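Adenylate isopentenyltransferase (Humulus lupulus, PDB 3A8T) transfers an isopentenyl group from dimethylallyl diphosphate to ATP, ADP or AMP, a magnesium-dependent step in cytokinin biosynthesis. Local coordinates at residues A[44-49]-A[175-180]; A[54-59]-A[324-329]. All coordinates share one frame; numbering follows the deposited sequence.

The two contacts lie in adjacent layers of a P-loop nucleotide-binding fold, their centres about 11 Å apart. Contact 1 pairs strands 41-46 and 174-181 inside the parallel sheet, between strands 132-136 and 296-300, and contact 2 packs helix 53-61 against helix 315-338 on one side of it. Along the chain their segments alternate: 44-49, 54-59, 175-180, 324-329. Strand 41-46 runs through the P-loop into helix 53-61, so segments 44-49 and 54-59 hold the two ends of the ATP-binding loop. The layers touch through aliphatic groups, with L178 CD1 3.8 Å from S329 CB and V180 CG2 3.9 Å from L56 CD2. Strand and helix on both sides of the loop are thus backed by later parts of the chain.

Contact 1 of 2, residues A[44-49]-A[175-180]; sequences VLMGAT and CCFLWV
V44, L45 and M46 pair with F177, L178 and W179 as neighbouring parallel strands, at the point where strand 41-46 leads into the P-loop (Walker A) of this nucleotide-binding fold. The paired part is tight. V44 N bonds C176 O at 2.7 Å, and V44 O receives L178 N in turn; M46 N reaches L178 O at 2.7 Å with an almost straight N-H...O angle of 175°, and M46 O receives V180 N. On the face of V44 and M46, the F177 ring lies alongside the valine, its CD1 3.7 Å from V44 CB. M46 is extended at chi2 and bends at chi3 (-40°), which carries CE to 3.9 Å from F177 CD1, while SD makes an oblique Met-aromatic contact with the ring. On the other face of the sheet, L45 and L178 lie side by side, with CD2 of L45 3.6 Å from CD1 of L178. A serine in place of F177 would probably leave the M46 methyl and V44 CB without their shared aromatic neighbour and open a gap toward L147 and W294, which also pack on F177.

Beyond M46 the pairing loosens. At G47 the backbone is strongly positive in phi (149°), and a beta carbon there would collide with V180 O; its CA and M46 O lie at the edge of the W179 indole. Water takes over from direct bonds here: one molecule accepts from A48 N (2.9 Å) and W179 NE1 (3.1 Å) and donates to V180 O (2.9 Å).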
loop_
_atom_site.group_PDB
_atom_site.type_symbol
_atom_site.label_atom_id
_atom_site.label_comp_id
_atom_site.label_asym_id
_atom_site.label_seq_id
_atom_site.Cartn_x
_atom_site.Cartn_y
_atom_site.Cartn_z
ATOM N N VAL A 44 -3.423 -1.961 14.533
ATOM C CA VAL A 44 -3.236 -2.475 13.193
ATOM C C VAL A 44 -4.250 -1.877 12.235
ATOM O O VAL A 44 -5.426 -2.021 12.421
ATOM C CB VAL A 44 -3.337 -4.022 13.198
ATOM C CG1 VAL A 44 -3.144 -4.587 11.760
ATOM C CG2 VAL A 44 -2.320 -4.582 14.193
ATOM N N LEU A 45 -3.777 -1.164 11.227
ATOM C CA LEU A 45 -4.672 -0.538 10.268
ATOM C C LEU A 45 -4.638 -1.380 9.024
ATOM O O LEU A 45 -3.600 -1.459 8.365
ATOM C CB LEU A 45 -4.275 0.930 9.944
ATOM C CG LEU A 45 -4.124 1.934 11.116
ATOM C CD1 LEU A 45 -4.227 3.325 10.613
ATOM C CD2 LEU A 45 -5.109 1.660 12.227
ATOM N N MET A 46 -5.783 -2.001 8.733
ATOM C CA MET A 46 -5.992 -2.899 7.613
ATOM C C MET A 46 -6.991 -2.466 6.532
ATOM O O MET A 46 -7.885 -1.631 6.748
ATOM C CB MET A 46 -6.447 -4.251 8.135
ATOM C CG MET A 46 -5.330 -5.128 8.670
ATOM S SD MET A 46 -5.994 -6.729 9.249
ATOM C CE MET A 46 -7.383 -6.048 9.954
ATOM N N GLY A 47 -6.835 -3.076 5.365
ATOM C CA GLY A 47 -7.697 -2.780 4.246
ATOM C C GLY A 47 -6.959 -2.937 2.919
ATOM O O GLY A 47 -5.717 -2.997 2.858
ATOM N N ALA A 48 -7.739 -3.043 1.857
ATOM C CA ALA A 48 -7.176 -3.160 0.529
ATOM C C ALA A 48 -6.394 -1.882 0.196
ATOM O O ALA A 48 -6.501 -0.866 0.905
ATOM C CB ALA A 48 -8.291 -3.377 -0.510
ATOM N N THR A 49 -5.614 -1.977 -0.890
ATOM C CA THR A 49 -4.797 -0.917 -1.451
ATOM C C THR A 49 -5.621 0.328 -1.737
ATOM O O THR A 49 -6.691 0.256 -2.330
ATOM C CB THR A 49 -4.176 -1.384 -2.769
ATOM O OG1 THR A 49 -3.582 -0.273 -3.460
ATOM C CG2 THR A 49 -5.248 -2.044 -3.653
ATOM N N CYS A 175 -3.567 -6.687 20.105
ATOM C CA CYS A 175 -3.974 -5.922 18.934
ATOM C C CYS A 175 -5.354 -5.279 18.879
ATOM O O CYS A 175 -6.318 -5.792 19.427
ATOM C CB CYS A 175 -3.872 -6.811 17.694
ATOM S SG CYS A 175 -2.327 -7.551 17.398
ATOM N N CYS A 176 -5.427 -4.150 18.181
ATOM C CA CYS A 176 -6.686 -3.470 17.908
ATOM C C CYS A 176 -6.574 -3.400 16.380
ATOM O O CYS A 176 -5.573 -2.947 15.849
ATOM C CB CYS A 176 -6.740 -2.066 18.512
ATOM S SG CYS A 176 -8.219 -1.122 18.029
ATOM N N PHE A 177 -7.595 -3.883 15.686
ATOM C CA PHE A 177 -7.590 -3.931 14.244
ATOM C C PHE A 177 -8.595 -2.981 13.666
ATOM O O PHE A 177 -9.772 -3.166 13.873
ATOM C CB PHE A 177 -8.003 -5.318 13.754
ATOM C CG PHE A 177 -7.100 -6.427 14.171
ATOM C CD1 PHE A 177 -5.894 -6.646 13.518
ATOM C CD2 PHE A 177 -7.468 -7.291 15.203
ATOM C CE1 PHE A 177 -5.058 -7.709 13.881
ATOM C CE2 PHE A 177 -6.641 -8.359 15.583
ATOM C CZ PHE A 177 -5.435 -8.564 14.920
ATOM N N LEU A 178 -8.159 -1.957 12.952
ATOM C CA LEU A 178 -9.118 -1.080 12.301
ATOM C C LEU A 178 -9.058 -1.530 10.842
ATOM O O LEU A 178 -7.969 -1.616 10.263
ATOM C CB LEU A 178 -8.717 0.379 12.382
ATOM C CG LEU A 178 -8.614 0.962 13.789
ATOM C CD1 LEU A 178 -8.243 2.436 13.755
ATOM C CD2 LEU A 178 -9.940 0.752 14.473
ATOM N N TRP A 179 -10.213 -1.851 10.281
ATOM C CA TRP A 179 -10.299 -2.275 8.899
ATOM C C TRP A 179 -11.103 -1.205 8.140
ATOM O O TRP A 179 -12.286 -0.998 8.422
ATOM C CB TRP A 179 -10.967 -3.662 8.807
ATOM C CG TRP A 179 -11.450 -4.066 7.447
ATOM C CD1 TRP A 179 -10.870 -3.777 6.242
ATOM C CD2 TRP A 179 -12.577 -4.893 7.149
ATOM N NE1 TRP A 179 -11.573 -4.373 5.216
ATOM C CE2 TRP A 179 -12.620 -5.061 5.747
ATOM C CE3 TRP A 179 -13.565 -5.502 7.932
ATOM C CZ2 TRP A 179 -13.605 -5.812 5.114
ATOM C CZ3 TRP A 179 -14.555 -6.249 7.300
ATOM C CH2 TRP A 179 -14.571 -6.400 5.907
ATOM N N VAL A 180 -10.431 -0.505 7.212
ATOM C CA VAL A 180 -11.082 0.529 6.414
ATOM C C VAL A 180 -11.636 -0.135 5.170
ATOM O O VAL A 180 -10.903 -0.649 4.351
ATOM C CB VAL A 180 -10.103 1.711 6.024
ATOM C CG1 VAL A 180 -10.857 2.801 5.309
ATOM C CG2 VAL A 180 -9.490 2.300 7.278
HETATM O O HOH W 1 -10.576 -2.993 2.597
#

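Contact 2 of 2, residues A[54-59]-A[324-329]; sequences SRLSID and QVLEPS. With PO4 (phosphate ion), chain C.
The carboxylate of D59 is reached by L326, whose CD2 lies 4.2 Å from D59 CG, while the planar R55 guanidinium has that same CG in its plane, at its edge. The ionic pairing is long, with R55 NH1 3.5 Å from D59 OD1, and the other oxygen, OD2, is hydrogen-bonded to W321 of helix 315-338. The aspartate thus ties its own helix turn to the helix across the contact.

Between the segments 54-59 and 324-329 the meeting is aliphatic. The helix axes stay 10.5 Å apart and are inclined at 46°, so the helices meet through side chains, chiefly the branched ends of L56 and L326. L326 CD1 presses on D59 CB at 3.5 Å and also meets L56 CD1 at 3.8 Å. Both leucines hold CG anti to the backbone N (chi1 176° for L56, -175° for L326), which lets their branched ends meet between the helices. V325 CG1 touches L56 CD2 more loosely, and L299 of strand 296-300 packs on both L56 and V325.

At the start of segment 54-59 the chemistry changes: S54 holds one oxygen of a phosphate ion, O1, through its N and its OG (2.9 Å), and the amides of G50, G52 and K53 also bind the ion. One helix thus presents hydrogen-bond donors to the anion at its start and an aliphatic flank to helix 315-338.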
loop_
_atom_site.group_PDB
_atom_site.type_symbol
_atom_site.label_atom_id
_atom_site.label_comp_id
_atom_site.label_asym_id
_atom_site.label_seq_id
_atom_site.Cartn_x
_atom_site.Cartn_y
_atom_site.Cartn_z
ATOM N N SER A 54 -2.921 5.004 5.237
ATOM C CA SER A 54 -1.873 5.922 5.671
ATOM C C SER A 54 -2.465 7.207 6.246
ATOM O O SER A 54 -2.056 7.691 7.297
ATOM C CB SER A 54 -0.990 6.247 4.495
ATOM O OG SER A 54 -0.470 5.033 3.998
ATOM N N ARG A 55 -3.449 7.732 5.532
ATOM C CA ARG A 55 -4.201 8.947 5.877
ATOM C C ARG A 55 -4.682 8.862 7.312
ATOM O O ARG A 55 -4.462 9.754 8.156
ATOM C CB ARG A 55 -5.455 9.001 5.012
ATOM C CG ARG A 55 -5.732 10.266 4.326
ATOM C CD ARG A 55 -6.088 11.403 5.243
ATOM N NE ARG A 55 -6.169 12.574 4.373
ATOM C CZ ARG A 55 -6.531 13.796 4.723
ATOM N NH1 ARG A 55 -6.880 14.077 5.966
ATOM N NH2 ARG A 55 -6.509 14.736 3.806
ATOM N N LEU A 56 -5.367 7.760 7.578
ATOM C CA LEU A 56 -5.946 7.571 8.877
ATOM C C LEU A 56 -4.877 7.512 9.951
ATOM O O LEU A 56 -5.054 8.080 11.033
ATOM C CB LEU A 56 -6.818 6.328 8.869
ATOM C CG LEU A 56 -7.420 5.937 10.196
ATOM C CD1 LEU A 56 -8.233 7.007 10.764
ATOM C CD2 LEU A 56 -8.239 4.756 10.005
ATOM N N SER A 57 -3.749 6.878 9.629
ATOM C CA SER A 57 -2.667 6.743 10.598
ATOM C C SER A 57 -2.149 8.097 10.982
ATOM O O SER A 57 -1.774 8.320 12.152
ATOM C CB SER A 57 -1.530 5.882 10.060
ATOM O OG SER A 57 -0.828 6.470 8.993
ATOM N N ILE A 58 -2.142 9.010 10.009
ATOM C CA ILE A 58 -1.682 10.355 10.272
ATOM C C ILE A 58 -2.738 11.158 11.023
ATOM O O ILE A 58 -2.421 11.853 11.939
ATOM C CB ILE A 58 -1.257 11.093 8.984
ATOM C CG1 ILE A 58 -0.260 10.255 8.196
ATOM C CG2 ILE A 58 -0.610 12.464 9.377
ATOM C CD1 ILE A 58 0.905 9.731 8.998
ATOM N N ASP A 59 -3.992 11.044 10.661
ATOM C CA ASP A 59 -5.024 11.753 11.407
ATOM C C ASP A 59 -5.048 11.331 12.878
ATOM O O ASP A 59 -5.200 12.144 13.758
ATOM C CB ASP A 59 -6.415 11.506 10.800
ATOM C CG ASP A 59 -6.634 12.254 9.455
ATOM O OD1 ASP A 59 -6.035 13.338 9.255
ATOM O OD2 ASP A 59 -7.439 11.782 8.615
ATOM N N GLN A 324 -17.314 9.848 9.304
ATOM C CA GLN A 324 -17.498 8.412 9.138
ATOM C C GLN A 324 -16.355 7.468 9.416
ATOM O O GLN A 324 -16.568 6.293 9.710
ATOM C CB GLN A 324 -18.056 8.123 7.733
ATOM C CG GLN A 324 -19.362 8.873 7.439
ATOM C CD GLN A 324 -20.088 8.389 6.173
ATOM O OE1 GLN A 324 -21.291 8.614 6.030
ATOM N NE2 GLN A 324 -19.371 7.717 5.260
ATOM N N VAL A 325 -15.143 7.981 9.345
ATOM C CA VAL A 325 -13.965 7.140 9.508
ATOM C C VAL A 325 -13.113 7.534 10.690
ATOM O O VAL A 325 -12.776 6.722 11.500
ATOM C CB VAL A 325 -13.088 7.217 8.218
ATOM C CG1 VAL A 325 -11.871 6.362 8.362
ATOM C CG2 VAL A 325 -13.909 6.831 6.984
ATOM N N LEU A 326 -12.773 8.805 10.777
ATOM C CA LEU A 326 -11.938 9.253 11.850
ATOM C C LEU A 326 -12.598 9.279 13.196
ATOM O O LEU A 326 -12.117 8.624 14.064
ATOM C CB LEU A 326 -11.308 10.622 11.500
ATOM C CG LEU A 326 -10.286 11.184 12.505
ATOM C CD1 LEU A 326 -9.062 10.235 12.659
ATOM C CD2 LEU A 326 -9.869 12.613 12.074
ATOM N N GLU A 327 -13.701 9.996 13.388
ATOM C CA GLU A 327 -14.321 10.056 14.733
ATOM C C GLU A 327 -14.504 8.664 15.337
ATOM O O GLU A 327 -14.113 8.429 16.472
ATOM C CB GLU A 327 -15.619 10.903 14.714
ATOM C CG GLU A 327 -16.985 10.173 15.007
ATOM C CD GLU A 327 -18.271 10.992 14.502
ATOM O OE1 GLU A 327 -19.132 10.362 13.811
ATOM O OE2 GLU A 327 -18.411 12.246 14.779
ATOM N N PRO A 328 -15.062 7.706 14.586
ATOM C CA PRO A 328 -15.225 6.353 15.151
ATOM C C PRO A 328 -13.868 5.713 15.561
ATOM O O PRO A 328 -13.743 5.130 16.610
ATOM C CB PRO A 328 -15.906 5.580 14.013
ATOM C CG PRO A 328 -16.678 6.659 13.280
ATOM C CD PRO A 328 -15.713 7.821 13.271
ATOM N N SER A 329 -12.844 5.820 14.716
ATOM C CA SER A 329 -11.512 5.246 15.035
ATOM C C SER A 329 -10.929 5.852 16.324
ATOM O O SER A 329 -10.364 5.121 17.116
ATOM C CB SER A 329 -10.487 5.505 13.914
ATOM O OG SER A 329 -10.908 5.040 12.649
HETATM P P PO4 C . -3.516 3.175 1.543
HETATM O O1 PO4 C . -2.395 3.557 2.454
HETATM O O2 PO4 C . -2.982 2.304 0.453
HETATM O O3 PO4 C . -4.560 2.441 2.310
HETATM O O4 PO4 C . -4.114 4.396 0.957
#